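Local coordinates for protein phosphinothricin N-acetyltransferase (Brucella ovis, PDB 5DWM) that probably transfers an acyl group, such as acetyl from acetyl-CoA, to an acceptor substrate, as a member of the GNAT acetyltransferase family, at residues Pro10-Phe15 / Leu63-Asp68; Gly59-Val64 / Arg111-Arg116; Lys50-Phe55 / Tyr74-Tyr79; Asp19-Thr24 / Pro43-Met48. One frame throughout, in Å; residues are numbered along the deposited sequence. Where two conformers were deposited one is given.

Interaction 1 of 4, residues Pro10-Phe15 / Leu63-Asp68; sequences PVIRDF and LVAEAD
The guanidinium of Arg13 carries CG2 of Val64 over one face and takes OE1 of Glu66 at its edge, on an antiparallel pair where the first strand of the GNAT sheet, 11-14, lies against strand 62-67. In the Glu66 conformer given, one of two, Arg13 grips the carboxylate side-on, with two nitrogens on one oxygen: NE lies 2.7 Å from Glu66 OE1 and meets it nearly along its C-O axis, whereas NH2 comes from above the carboxylate plane, the two flat groups standing 82° apart. With CG between its backbone N and carbonyl carbon (chi1 64°), the extended Arg13 chain runs over Val64 on its way to the glutamate. Its NH1 turns back to Asp14 O and also bridges to Asp19. Two hydrogen-bonded pairs, Val11 with Glu66 and Arg13 with Val64, fix the register through four backbone bonds. Across the non-hydrogen-bonded pair Ile12 and Ala65, on the face beneath helix 105-119, Ile12 CD1 rests 3.6 Å from Ala65 CB.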
loop_
_atom_site.group_PDB
_atom_site.type_symbol
_atom_site.label_atom_id
_atom_site.label_comp_id
_atom_site.label_asym_id
_atom_site.label_seq_id
_atom_site.Cartn_x
_atom_site.Cartn_y
_atom_site.Cartn_z
ATOM N N PRO A 10 1.789 -19.268 -26.896
ATOM C CA PRO A 10 0.861 -18.369 -26.200
ATOM C C PRO A 10 0.676 -17.032 -26.904
ATOM O O PRO A 10 1.606 -16.461 -27.476
ATOM C CB PRO A 10 1.543 -18.157 -24.837
ATOM C CG PRO A 10 2.944 -18.751 -24.967
ATOM C CD PRO A 10 3.161 -19.161 -26.376
ATOM N N VAL A 11 -0.559 -16.530 -26.858
ATOM C CA VAL A 11 -0.919 -15.217 -27.384
ATOM C C VAL A 11 -1.446 -14.365 -26.234
ATOM O O VAL A 11 -2.213 -14.854 -25.398
ATOM C CB VAL A 11 -1.996 -15.344 -28.480
ATOM C CG1 VAL A 11 -2.309 -13.987 -29.091
ATOM C CG2 VAL A 11 -1.552 -16.320 -29.550
ATOM N N ILE A 12 -1.055 -13.085 -26.198
ATOM C CA ILE A 12 -1.560 -12.133 -25.206
ATOM C C ILE A 12 -2.722 -11.354 -25.816
ATOM O O ILE A 12 -2.602 -10.812 -26.924
ATOM C CB ILE A 12 -0.453 -11.171 -24.736
ATOM C CG1 ILE A 12 0.781 -11.935 -24.235
ATOM C CG2 ILE A 12 -0.982 -10.230 -23.654
ATOM C CD1 ILE A 12 0.502 -12.926 -23.146
ATOM N N ARG A 13 -3.842 -11.275 -25.089
ATOM C CA ARG A 13 -5.002 -10.523 -25.556
ATOM C C ARG A 13 -5.714 -9.901 -24.365
ATOM O O ARG A 13 -5.449 -10.242 -23.210
ATOM C CB ARG A 13 -5.980 -11.404 -26.341
ATOM C CG ARG A 13 -6.600 -12.514 -25.498
ATOM C CD ARG A 13 -7.773 -13.182 -26.210
ATOM N NE ARG A 13 -8.191 -14.408 -25.533
ATOM C CZ ARG A 13 -8.959 -14.434 -24.447
ATOM N NH1 ARG A 13 -9.389 -13.298 -23.911
ATOM N NH2 ARG A 13 -9.297 -15.595 -23.893
ATOM N N ASP A 14 -6.645 -8.994 -24.659
ATOM C CA ASP A 14 -7.454 -8.399 -23.604
ATOM C C ASP A 14 -8.357 -9.442 -22.957
ATOM O O ASP A 14 -8.914 -10.316 -23.627
ATOM C CB ASP A 14 -8.346 -7.296 -24.169
ATOM C CG ASP A 14 -7.586 -6.022 -24.492
ATOM O OD1 ASP A 14 -6.616 -5.690 -23.779
ATOM O OD2 ASP A 14 -7.980 -5.339 -25.455
ATOM N N PHE A 15 -8.526 -9.311 -21.644
ATOM C CA PHE A 15 -9.513 -10.082 -20.907
ATOM C C PHE A 15 -10.918 -9.824 -21.440
ATOM O O PHE A 15 -11.257 -8.705 -21.845
ATOM C CB PHE A 15 -9.431 -9.637 -19.443
ATOM C CG PHE A 15 -10.651 -9.947 -18.616
ATOM C CD1 PHE A 15 -11.666 -9.011 -18.460
ATOM C CD2 PHE A 15 -10.757 -11.151 -17.939
ATOM C CE1 PHE A 15 -12.782 -9.290 -17.679
ATOM C CE2 PHE A 15 -11.872 -11.433 -17.149
ATOM C CZ PHE A 15 -12.881 -10.498 -17.021
ATOM N N LEU A 63 -5.174 -8.331 -18.965
ATOM C CA LEU A 63 -4.642 -9.148 -20.041
ATOM C C LEU A 63 -4.676 -10.623 -19.669
ATOM O O LEU A 63 -4.561 -10.992 -18.498
ATOM C CB LEU A 63 -3.197 -8.756 -20.331
ATOM C CG LEU A 63 -2.954 -7.292 -20.675
ATOM C CD1 LEU A 63 -1.459 -7.069 -20.812
ATOM C CD2 LEU A 63 -3.687 -6.914 -21.960
ATOM N N VAL A 64 -4.818 -11.464 -20.689
ATOM C CA VAL A 64 -4.735 -12.906 -20.518
ATOM C C VAL A 64 -3.766 -13.482 -21.538
ATOM O O VAL A 64 -3.580 -12.932 -22.627
ATOM C CB VAL A 64 -6.109 -13.611 -20.608
ATOM C CG1 VAL A 64 -7.039 -13.098 -19.513
ATOM C CG2 VAL A 64 -6.725 -13.441 -21.989
ATOM N N ALA A 65 -3.148 -14.603 -21.175
ATOM C CA ALA A 65 -2.323 -15.382 -22.087
ATOM C C ALA A 65 -3.097 -16.639 -22.442
ATOM O O ALA A 65 -3.555 -17.358 -21.548
ATOM C CB ALA A 65 -1.002 -15.766 -21.424
ATOM N N GLU A 66 -3.248 -16.902 -23.737
ATOM C CA GLU A 66 -4.037 -18.027 -24.219
ATOM C C GLU A 66 -3.190 -18.892 -25.139
ATOM O O GLU A 66 -2.491 -18.374 -26.015
ATOM C CB GLU A 66 -5.281 -17.546 -24.976
ATOM C CG GLU A 66 -6.096 -18.675 -25.586
ATOM C CD GLU A 66 -7.279 -18.176 -26.387
ATOM O OE1 GLU A 66 -7.731 -17.038 -26.140
ATOM O OE2 GLU A 66 -7.756 -18.920 -27.270
ATOM N N ALA A 67 -3.255 -20.207 -24.932
ATOM C CA ALA A 67 -2.598 -21.172 -25.802
ATOM C C ALA A 67 -3.457 -22.426 -25.846
ATOM O O ALA A 67 -3.935 -22.893 -24.809
ATOM C CB ALA A 67 -1.185 -21.510 -25.303
ATOM N N ASP A 68 -3.644 -22.962 -27.055
ATOM C CA ASP A 68 -4.511 -24.121 -27.283
ATOM C C ASP A 68 -5.908 -23.900 -26.705
ATOM O O ASP A 68 -6.526 -24.807 -26.143
ATOM C CB ASP A 68 -3.880 -25.418 -26.771
ATOM C CG ASP A 68 -4.496 -26.657 -27.405
ATOM O OD1 ASP A 68 -5.037 -26.548 -28.528
ATOM O OD2 ASP A 68 -4.438 -27.739 -26.783
#

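Interaction 2 of 4, residues Gly59-Val64 / Arg111-Arg116; sequences GFPILV and RELIAR. Unlike the reference sequence in segment 59-64: Gly59 (reference Ser).
Pro61 and Leu63 meet helix 105-119 where it packs on one face of the GNAT sheet; its part 111-116 runs roughly antiparallel to strand 62-64, at 155°, the axes of these two short segments approaching to 9.4 Å. The segment begins at Gly59, whose positive phi closes the preceding helix in a Schellman motif; this residue is Ser in the reference sequence. Phe60 turns away from residues 111-116, its ring edge-to-face with that of Tyr79. Pro61 is the first to touch: its CG sits 3.9 Å from Leu113 CD1, the two side chains crossing at about a right angle, and 4.0 Å from Arg116 CB. Pro61 and Arg116 slide past each other in opposite directions, since in the conformer given bends at chi2 and chi3 (-74° and -61°) fold the arginine back until its guanidinium lays one face over Pro61 CB. Ile62 points to the other side of the sheet, against Phe52 and Phe55. Leu63 comes back to the helix and splits its two methyls between partners: CD2 approaches Arg116 NH1, while CD1 rests on CG of Glu112, 3.8 Å away. Asp14 of the neighbouring strand makes a salt bridge with Arg116 NH1, which probably helps fix the folded chain. Leu63 CD1 also lies 3.6 Å from the backbone N of Leu113.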
loop_
_atom_site.group_PDB
_atom_site.type_symbol
_atom_site.label_atom_id
_atom_site.label_comp_id
_atom_site.label_asym_id
_atom_site.label_seq_id
_atom_site.Cartn_x
_atom_site.Cartn_y
_atom_site.Cartn_z
ATOM N N GLY A 59 -10.323 2.141 -15.915
ATOM C CA GLY A 59 -9.536 2.330 -17.114
ATOM C C GLY A 59 -8.276 1.496 -17.223
ATOM O O GLY A 59 -7.497 1.705 -18.162
ATOM N N PHE A 60 -8.060 0.550 -16.309
ATOM C CA PHE A 60 -6.820 -0.206 -16.283
ATOM C C PHE A 60 -6.881 -1.386 -17.246
ATOM O O PHE A 60 -7.945 -1.977 -17.449
ATOM C CB PHE A 60 -6.553 -0.732 -14.875
ATOM C CG PHE A 60 -6.084 0.330 -13.915
ATOM C CD1 PHE A 60 -4.813 0.862 -14.029
ATOM C CD2 PHE A 60 -6.910 0.796 -12.902
ATOM C CE1 PHE A 60 -4.370 1.855 -13.161
ATOM C CE2 PHE A 60 -6.471 1.789 -12.020
ATOM C CZ PHE A 60 -5.196 2.313 -12.154
ATOM N N PRO A 61 -5.748 -1.751 -17.835
ATOM C CA PRO A 61 -5.714 -2.914 -18.723
ATOM C C PRO A 61 -5.743 -4.214 -17.939
ATOM O O PRO A 61 -5.192 -4.325 -16.839
ATOM C CB PRO A 61 -4.366 -2.765 -19.439
ATOM C CG PRO A 61 -3.518 -2.036 -18.471
ATOM C CD PRO A 61 -4.446 -1.059 -17.780
ATOM N N ILE A 62 -6.401 -5.206 -18.534
ATOM C CA ILE A 62 -6.496 -6.554 -17.986
ATOM C C ILE A 62 -6.200 -7.502 -19.131
ATOM O O ILE A 62 -6.898 -7.475 -20.152
ATOM C CB ILE A 62 -7.888 -6.858 -17.402
ATOM C CG1 ILE A 62 -8.333 -5.775 -16.415
ATOM C CG2 ILE A 62 -7.879 -8.208 -16.722
ATOM C CD1 ILE A 62 -9.788 -5.916 -15.992
ATOM N N LEU A 63 -5.174 -8.331 -18.965
ATOM C CA LEU A 63 -4.642 -9.148 -20.041
ATOM C C LEU A 63 -4.676 -10.623 -19.669
ATOM O O LEU A 63 -4.561 -10.992 -18.498
ATOM C CB LEU A 63 -3.197 -8.756 -20.331
ATOM C CG LEU A 63 -2.954 -7.292 -20.675
ATOM C CD1 LEU A 63 -1.459 -7.069 -20.812
ATOM C CD2 LEU A 63 -3.687 -6.914 -21.960
ATOM N N VAL A 64 -4.818 -11.464 -20.689
ATOM C CA VAL A 64 -4.735 -12.906 -20.518
ATOM C C VAL A 64 -3.766 -13.482 -21.538
ATOM O O VAL A 64 -3.580 -12.932 -22.627
ATOM C CB VAL A 64 -6.109 -13.611 -20.608
ATOM C CG1 VAL A 64 -7.039 -13.098 -19.513
ATOM C CG2 VAL A 64 -6.725 -13.441 -21.989
ATOM N N ARG A 111 5.536 -7.873 -20.189
ATOM C CA ARG A 111 5.988 -6.997 -21.262
ATOM C C ARG A 111 4.819 -6.232 -21.872
ATOM O O ARG A 111 4.904 -5.014 -22.084
ATOM C CB ARG A 111 6.740 -7.795 -22.328
ATOM C CG ARG A 111 7.130 -6.949 -23.522
ATOM C CD ARG A 111 8.228 -7.596 -24.345
ATOM N NE ARG A 111 9.463 -7.732 -23.582
ATOM C CZ ARG A 111 10.020 -8.895 -23.261
ATOM N NH1 ARG A 111 9.456 -10.032 -23.651
ATOM N NH2 ARG A 111 11.147 -8.921 -22.562
ATOM N N GLU A 112 3.706 -6.920 -22.138
ATOM C CA GLU A 112 2.569 -6.237 -22.746
ATOM C C GLU A 112 1.888 -5.302 -21.751
ATOM O O GLU A 112 1.439 -4.210 -22.127
ATOM C CB GLU A 112 1.592 -7.250 -23.349
ATOM C CG GLU A 112 0.401 -6.635 -24.085
ATOM C CD GLU A 112 0.798 -5.764 -25.269
ATOM O OE1 GLU A 112 -0.003 -4.882 -25.657
ATOM O OE2 GLU A 112 1.907 -5.957 -25.810
ATOM N N LEU A 113 1.821 -5.698 -20.472
ATOM C CA LEU A 113 1.247 -4.817 -19.459
ATOM C C LEU A 113 2.053 -3.528 -19.337
ATOM O O LEU A 113 1.478 -2.435 -19.251
ATOM C CB LEU A 113 1.181 -5.539 -18.115
ATOM C CG LEU A 113 0.356 -4.824 -17.050
ATOM C CD1 LEU A 113 -1.125 -4.927 -17.351
ATOM C CD2 LEU A 113 0.653 -5.385 -15.671
ATOM N N ILE A 114 3.389 -3.641 -19.338
ATOM C CA ILE A 114 4.252 -2.460 -19.324
ATOM C C ILE A 114 3.931 -1.553 -20.502
ATOM O O ILE A 114 3.831 -0.328 -20.354
ATOM C CB ILE A 114 5.738 -2.877 -19.311
ATOM C CG1 ILE A 114 6.111 -3.546 -17.984
ATOM C CG2 ILE A 114 6.645 -1.681 -19.603
ATOM C CD1 ILE A 114 7.478 -4.227 -18.022
ATOM N N ALA A 115 3.770 -2.139 -21.694
ATOM C CA ALA A 115 3.432 -1.343 -22.874
ATOM C C ALA A 115 2.100 -0.616 -22.703
ATOM O O ALA A 115 1.990 0.571 -23.026
ATOM C CB ALA A 115 3.421 -2.216 -24.136
ATOM N N ARG A 116 1.076 -1.308 -22.192
ATOM C CA ARG A 116 -0.232 -0.678 -22.053
ATOM C C ARG A 116 -0.211 0.415 -20.988
ATOM O O ARG A 116 -0.797 1.488 -21.183
ATOM C CB ARG A 116 -1.291 -1.739 -21.747
ATOM C CG ARG A 116 -1.526 -2.744 -22.883
ATOM C CD ARG A 116 -2.312 -2.118 -24.024
ATOM N NE ARG A 116 -3.629 -1.664 -23.587
ATOM C CZ ARG A 116 -4.718 -2.425 -23.565
ATOM N NH1 ARG A 116 -4.656 -3.686 -23.969
ATOM N NH2 ARG A 116 -5.871 -1.922 -23.148
#

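Interaction 3 of 4, residues Lys50-Phe55 / Tyr74-Tyr79; sequences KRFAAF and YAYASY
Phe55 and Tyr76 form an offset stack at the heart of an aromatic cluster, completed by Phe52 and Tyr74, that joins helix 45-58 to strand 70-79 of the GNAT sheet. Their centroids are 4.4 Å apart and the planes 22° from parallel; Phe55 CE2 lies over the Tyr76 face, 3.4 Å from Tyr76 CE1. Phe52, one helical turn earlier, instead turns its edge toward the face of Tyr74 in an offset edge-to-face pair, planes at 60°, with Phe52 CZ 3.7 Å from Tyr74 CE2. Ser78 ends the row on the strand, its CB against Phe55 CE1. Tyr74, Tyr76 and Ser78 are alternate residues, so all three stand on the same side of the strand. The CB atoms of both tyrosines point toward the helix, and both have CG between backbone N and carbonyl carbon. Farther out, Ile62 lies against Phe52, Phe55 and Tyr76, and Ile23 against Phe52 and Tyr74. The other face of the Phe55 ring has Arg51 O 3.3 Å above its plane.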
loop_
_atom_site.group_PDB
_atom_site.type_symbol
_atom_site.label_atom_id
_atom_site.label_comp_id
_atom_site.label_asym_id
_atom_site.label_seq_id
_atom_site.Cartn_x
_atom_site.Cartn_y
_atom_site.Cartn_z
ATOM N N LYS A 50 -16.607 -9.054 -10.072
ATOM C CA LYS A 50 -16.785 -7.715 -9.518
ATOM C C LYS A 50 -15.460 -6.968 -9.455
ATOM O O LYS A 50 -15.393 -5.780 -9.802
ATOM C CB LYS A 50 -17.418 -7.806 -8.127
ATOM N N ARG A 51 -14.393 -7.645 -9.009
ATOM C CA ARG A 51 -13.090 -6.991 -8.902
ATOM C C ARG A 51 -12.598 -6.532 -10.266
ATOM O O ARG A 51 -12.123 -5.398 -10.424
ATOM C CB ARG A 51 -12.070 -7.949 -8.291
ATOM C CG ARG A 51 -12.305 -8.272 -6.827
ATOM C CD ARG A 51 -11.252 -9.247 -6.307
ATOM N NE ARG A 51 -11.548 -9.640 -4.930
ATOM C CZ ARG A 51 -10.772 -10.424 -4.188
ATOM N NH1 ARG A 51 -9.637 -10.911 -4.676
ATOM N NH2 ARG A 51 -11.137 -10.727 -2.953
ATOM N N PHE A 52 -12.705 -7.409 -11.268
ATOM C CA PHE A 52 -12.203 -7.085 -12.597
ATOM C C PHE A 52 -13.053 -6.011 -13.266
ATOM O O PHE A 52 -12.525 -5.146 -13.972
ATOM C CB PHE A 52 -12.124 -8.357 -13.449
ATOM C CG PHE A 52 -10.873 -9.167 -13.217
ATOM C CD1 PHE A 52 -10.380 -9.356 -11.939
ATOM C CD2 PHE A 52 -10.186 -9.732 -14.280
ATOM C CE1 PHE A 52 -9.230 -10.086 -11.725
ATOM C CE2 PHE A 52 -9.038 -10.467 -14.068
ATOM C CZ PHE A 52 -8.559 -10.645 -12.795
ATOM N N ALA A 53 -14.368 -6.031 -13.040
ATOM C CA ALA A 53 -15.214 -4.974 -13.584
ATOM C C ALA A 53 -14.830 -3.612 -13.010
ATOM O O ALA A 53 -14.872 -2.595 -13.719
ATOM C CB ALA A 53 -16.686 -5.280 -13.308
ATOM N N ALA A 54 -14.430 -3.578 -11.733
ATOM C CA ALA A 54 -13.985 -2.323 -11.129
ATOM C C ALA A 54 -12.684 -1.834 -11.758
ATOM O O ALA A 54 -12.561 -0.649 -12.085
ATOM C CB ALA A 54 -13.859 -2.468 -9.610
ATOM N N PHE A 55 -11.711 -2.733 -11.961
ATOM C CA PHE A 55 -10.470 -2.334 -12.628
ATOM C C PHE A 55 -10.749 -1.771 -14.013
ATOM O O PHE A 55 -10.181 -0.744 -14.400
ATOM C CB PHE A 55 -9.519 -3.522 -12.746
ATOM C CG PHE A 55 -9.081 -4.089 -11.435
ATOM C CD1 PHE A 55 -8.775 -3.260 -10.364
ATOM C CD2 PHE A 55 -8.968 -5.461 -11.274
ATOM C CE1 PHE A 55 -8.364 -3.793 -9.157
ATOM C CE2 PHE A 55 -8.560 -5.998 -10.074
ATOM C CZ PHE A 55 -8.257 -5.161 -9.011
ATOM N N TYR A 74 -2.871 -14.484 -16.301
ATOM C CA TYR A 74 -3.480 -13.177 -16.471
ATOM C C TYR A 74 -2.643 -12.129 -15.750
ATOM O O TYR A 74 -1.839 -12.439 -14.866
ATOM C CB TYR A 74 -4.944 -13.148 -15.996
ATOM C CG TYR A 74 -5.120 -13.342 -14.505
ATOM C CD1 TYR A 74 -5.240 -14.612 -13.965
ATOM C CD2 TYR A 74 -5.171 -12.253 -13.638
ATOM C CE1 TYR A 74 -5.408 -14.804 -12.609
ATOM C CE2 TYR A 74 -5.337 -12.428 -12.270
ATOM C CZ TYR A 74 -5.451 -13.713 -11.760
ATOM O OH TYR A 74 -5.616 -13.909 -10.402
ATOM N N ALA A 75 -2.838 -10.877 -16.153
ATOM C CA ALA A 75 -2.133 -9.759 -15.556
ATOM C C ALA A 75 -3.032 -8.536 -15.609
ATOM O O ALA A 75 -3.809 -8.359 -16.553
ATOM C CB ALA A 75 -0.811 -9.463 -16.275
ATOM N N TYR A 76 -2.923 -7.691 -14.593
ATOM C CA TYR A 76 -3.639 -6.427 -14.630
ATOM C C TYR A 76 -2.836 -5.385 -13.869
ATOM O O TYR A 76 -1.879 -5.700 -13.155
ATOM C CB TYR A 76 -5.076 -6.552 -14.097
ATOM C CG TYR A 76 -5.176 -6.870 -12.627
ATOM C CD1 TYR A 76 -5.084 -5.861 -11.668
ATOM C CD2 TYR A 76 -5.353 -8.177 -12.192
ATOM C CE1 TYR A 76 -5.177 -6.144 -10.320
ATOM C CE2 TYR A 76 -5.449 -8.471 -10.843
ATOM C CZ TYR A 76 -5.353 -7.452 -9.910
ATOM O OH TYR A 76 -5.447 -7.746 -8.561
ATOM N N ALA A 77 -3.227 -4.131 -14.052
ATOM C CA ALA A 77 -2.695 -3.022 -13.284
ATOM C C ALA A 77 -3.823 -2.347 -12.522
ATOM O O ALA A 77 -5.001 -2.477 -12.865
ATOM C CB ALA A 77 -1.995 -2.012 -14.190
ATOM N N SER A 78 -3.445 -1.659 -11.451
ATOM C CA SER A 78 -4.378 -0.910 -10.612
ATOM C C SER A 78 -3.572 0.145 -9.863
ATOM O O SER A 78 -2.352 0.231 -10.007
ATOM C CB SER A 78 -5.125 -1.843 -9.650
ATOM O OG SER A 78 -4.211 -2.538 -8.814
ATOM N N TYR A 79 -4.251 0.945 -9.047
ATOM C CA TYR A 79 -3.532 1.906 -8.223
ATOM C C TYR A 79 -2.863 1.213 -7.044
ATOM O O TYR A 79 -3.401 0.255 -6.478
ATOM C CB TYR A 79 -4.463 3.008 -7.705
ATOM C CG TYR A 79 -4.915 3.963 -8.778
ATOM C CD1 TYR A 79 -3.994 4.748 -9.467
ATOM C CD2 TYR A 79 -6.260 4.083 -9.102
ATOM C CE1 TYR A 79 -4.407 5.617 -10.462
ATOM C CE2 TYR A 79 -6.681 4.941 -10.091
ATOM C CZ TYR A 79 -5.755 5.708 -10.767
ATOM O OH TYR A 79 -6.186 6.565 -11.744
#

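Interaction 4 of 4, residues Asp19-Thr24 / Pro43-Met48; sequences DIETIT and PTMDEM
Two consecutive helices of the GNAT fold, 20-33 and 45-58, pack here through their first turns. Thr24 is central: its OG1 lies 3.5 Å from Met48 CB, and its CG2 reaches Pro43 O. That hydroxyl also donates back to Ile20 O at 2.7 Å, meeting it from the opposite face of the carbonyl plane to Thr24 N, so two bonds fall on one oxygen. In the conformer given, whose placement is doubtful, Met45 CE comes 3.7 Å from Glu21 CB. Met48 is bent at chi2 and chi3, which brings CE to 4.0 Å from Ile23 CG2. The second helix is N-capped by Thr44, whose OG1 accepts from Glu47 N. A water donates to Pro43 O at 3.0 Å and only weakly to Thr24 O. Toward the sheet, Met48 and Ile23 both touch Tyr74 of strand 70-79; Ile20 and Ile23 meet Phe15 just beyond strand 11-14, and Tyr27 of helix 20-33 adjoins Pro43 and Met48.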
loop_
_atom_site.group_PDB
_atom_site.type_symbol
_atom_site.label_atom_id
_atom_site.label_comp_id
_atom_site.label_asym_id
_atom_site.label_seq_id
_atom_site.Cartn_x
_atom_site.Cartn_y
_atom_site.Cartn_z
ATOM N N ASP A 19 -13.599 -15.159 -19.634
ATOM C CA ASP A 19 -12.374 -15.678 -19.036
ATOM C C ASP A 19 -12.443 -15.788 -17.518
ATOM O O ASP A 19 -11.515 -16.342 -16.917
ATOM C CB ASP A 19 -11.177 -14.774 -19.370
ATOM C CG ASP A 19 -10.936 -14.632 -20.860
ATOM O OD1 ASP A 19 -11.169 -15.608 -21.596
ATOM O OD2 ASP A 19 -10.505 -13.534 -21.286
ATOM N N ILE A 20 -13.512 -15.296 -16.885
ATOM C CA ILE A 20 -13.553 -15.213 -15.421
ATOM C C ILE A 20 -13.459 -16.592 -14.778
ATOM O O ILE A 20 -12.857 -16.760 -13.709
ATOM C CB ILE A 20 -14.803 -14.439 -14.955
ATOM C CG1 ILE A 20 -14.540 -12.935 -14.997
ATOM C CG2 ILE A 20 -15.234 -14.867 -13.548
ATOM C CD1 ILE A 20 -13.523 -12.463 -13.967
ATOM N N GLU A 21 -14.061 -17.604 -15.408
ATOM C CA GLU A 21 -14.041 -18.938 -14.811
ATOM C C GLU A 21 -12.616 -19.463 -14.662
ATOM O O GLU A 21 -12.223 -19.927 -13.586
ATOM C CB GLU A 21 -14.900 -19.907 -15.622
ATOM C CG GLU A 21 -14.783 -21.335 -15.130
ATOM C CD GLU A 21 -15.710 -22.272 -15.852
ATOM O OE1 GLU A 21 -16.797 -22.561 -15.312
ATOM O OE2 GLU A 21 -15.355 -22.710 -16.965
ATOM N N THR A 22 -11.822 -19.392 -15.736
ATOM C CA THR A 22 -10.447 -19.879 -15.664
ATOM C C THR A 22 -9.583 -18.986 -14.779
ATOM O O THR A 22 -8.746 -19.483 -14.013
ATOM C CB THR A 22 -9.861 -20.004 -17.070
ATOM O OG1 THR A 22 -10.676 -20.888 -17.843
ATOM C CG2 THR A 22 -8.449 -20.567 -17.015
ATOM N N ILE A 23 -9.765 -17.665 -14.869
ATOM C CA ILE A 23 -9.011 -16.759 -14.008
ATOM C C ILE A 23 -9.253 -17.085 -12.540
ATOM O O ILE A 23 -8.313 -17.126 -11.732
ATOM C CB ILE A 23 -9.350 -15.298 -14.350
ATOM C CG1 ILE A 23 -8.605 -14.883 -15.625
ATOM C CG2 ILE A 23 -9.010 -14.382 -13.179
ATOM C CD1 ILE A 23 -9.132 -13.643 -16.260
ATOM N N THR A 24 -10.517 -17.329 -12.177
ATOM C CA THR A 24 -10.842 -17.731 -10.811
ATOM C C THR A 24 -10.163 -19.043 -10.434
ATOM O O THR A 24 -9.660 -19.187 -9.316
ATOM C CB THR A 24 -12.360 -17.820 -10.652
ATOM O OG1 THR A 24 -12.943 -16.552 -10.992
ATOM C CG2 THR A 24 -12.736 -18.176 -9.214
ATOM N N PRO A 43 -11.577 -16.380 -3.537
ATOM C CA PRO A 43 -12.815 -15.685 -3.909
ATOM C C PRO A 43 -13.655 -16.516 -4.871
ATOM O O PRO A 43 -13.153 -17.358 -5.616
ATOM C CB PRO A 43 -12.317 -14.405 -4.598
ATOM C CG PRO A 43 -10.894 -14.242 -4.138
ATOM C CD PRO A 43 -10.372 -15.635 -3.940
ATOM N N THR A 44 -14.960 -16.261 -4.852
ATOM C CA THR A 44 -15.839 -16.863 -5.840
ATOM C C THR A 44 -15.619 -16.216 -7.211
ATOM O O THR A 44 -15.033 -15.133 -7.342
ATOM C CB THR A 44 -17.304 -16.630 -5.461
ATOM O OG1 THR A 44 -17.533 -15.216 -5.330
ATOM C CG2 THR A 44 -17.656 -17.342 -4.137
ATOM N N MET A 45 -16.140 -16.880 -8.246
ATOM C CA MET A 45 -16.185 -16.252 -9.559
ATOM C C MET A 45 -16.969 -14.944 -9.511
ATOM O O MET A 45 -16.597 -13.967 -10.178
ATOM C CB MET A 45 -16.800 -17.224 -10.560
ATOM C CG MET A 45 -16.584 -16.843 -11.993
ATOM S SD MET A 45 -17.285 -18.081 -13.094
ATOM C CE MET A 45 -16.687 -19.598 -12.356
ATOM N N ASP A 46 -18.051 -14.906 -8.724
ATOM C CA ASP A 46 -18.847 -13.687 -8.604
ATOM C C ASP A 46 -17.990 -12.536 -8.110
ATOM O O ASP A 46 -18.044 -11.424 -8.652
ATOM C CB ASP A 46 -20.011 -13.923 -7.641
ATOM C CG ASP A 46 -20.778 -15.201 -7.948
ATOM O OD1 ASP A 46 -21.935 -15.116 -8.424
ATOM O OD2 ASP A 46 -20.221 -16.292 -7.708
ATOM N N GLU A 47 -17.193 -12.790 -7.069
ATOM C CA GLU A 47 -16.320 -11.765 -6.508
ATOM C C GLU A 47 -15.211 -11.373 -7.482
ATOM O O GLU A 47 -14.898 -10.183 -7.627
ATOM C CB GLU A 47 -15.755 -12.260 -5.168
ATOM C CG GLU A 47 -14.654 -11.400 -4.567
ATOM C CD GLU A 47 -15.101 -10.003 -4.177
ATOM O OE1 GLU A 47 -16.319 -9.764 -4.012
ATOM O OE2 GLU A 47 -14.211 -9.141 -4.035
ATOM N N MET A 48 -14.629 -12.352 -8.188
ATOM C CA MET A 48 -13.594 -12.018 -9.165
ATOM C C MET A 48 -14.157 -11.157 -10.287
ATOM O O MET A 48 -13.525 -10.179 -10.699
ATOM C CB MET A 48 -12.926 -13.281 -9.718
ATOM C CG MET A 48 -12.133 -14.058 -8.656
ATOM S SD MET A 48 -10.704 -13.142 -8.018
ATOM C CE MET A 48 -9.576 -13.229 -9.424
HETATM O O HOH W 1 -10.337 -17.436 -6.585
#

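Strand 62-67 ties interactions 1 and 2 together through shared Leu63 and Val64, and Asp14 OD1 bridges to Arg116 NH1 at 2.8 Å between them. Interactions 2 and 3 lie on opposite faces of the sheet, helix 105-119 on one and helix 45-58 on the other. Interaction 4 reaches interaction 1 by Arg13 NH1 to Asp19 OD2, 2.9 Å, and interaction 3 by Ile23 CG2, 3.8 Å from Phe52 CZ. Interactions 1 and 3 meet where Phe15 CE2 lies 3.7 Å from Phe52 CD2. The acetyl-CoA site, without ligand in this chain, is nearby: between side chains, Leu113 is about 5 Å from Ile94 and Ala65 about 6 Å from Ile96.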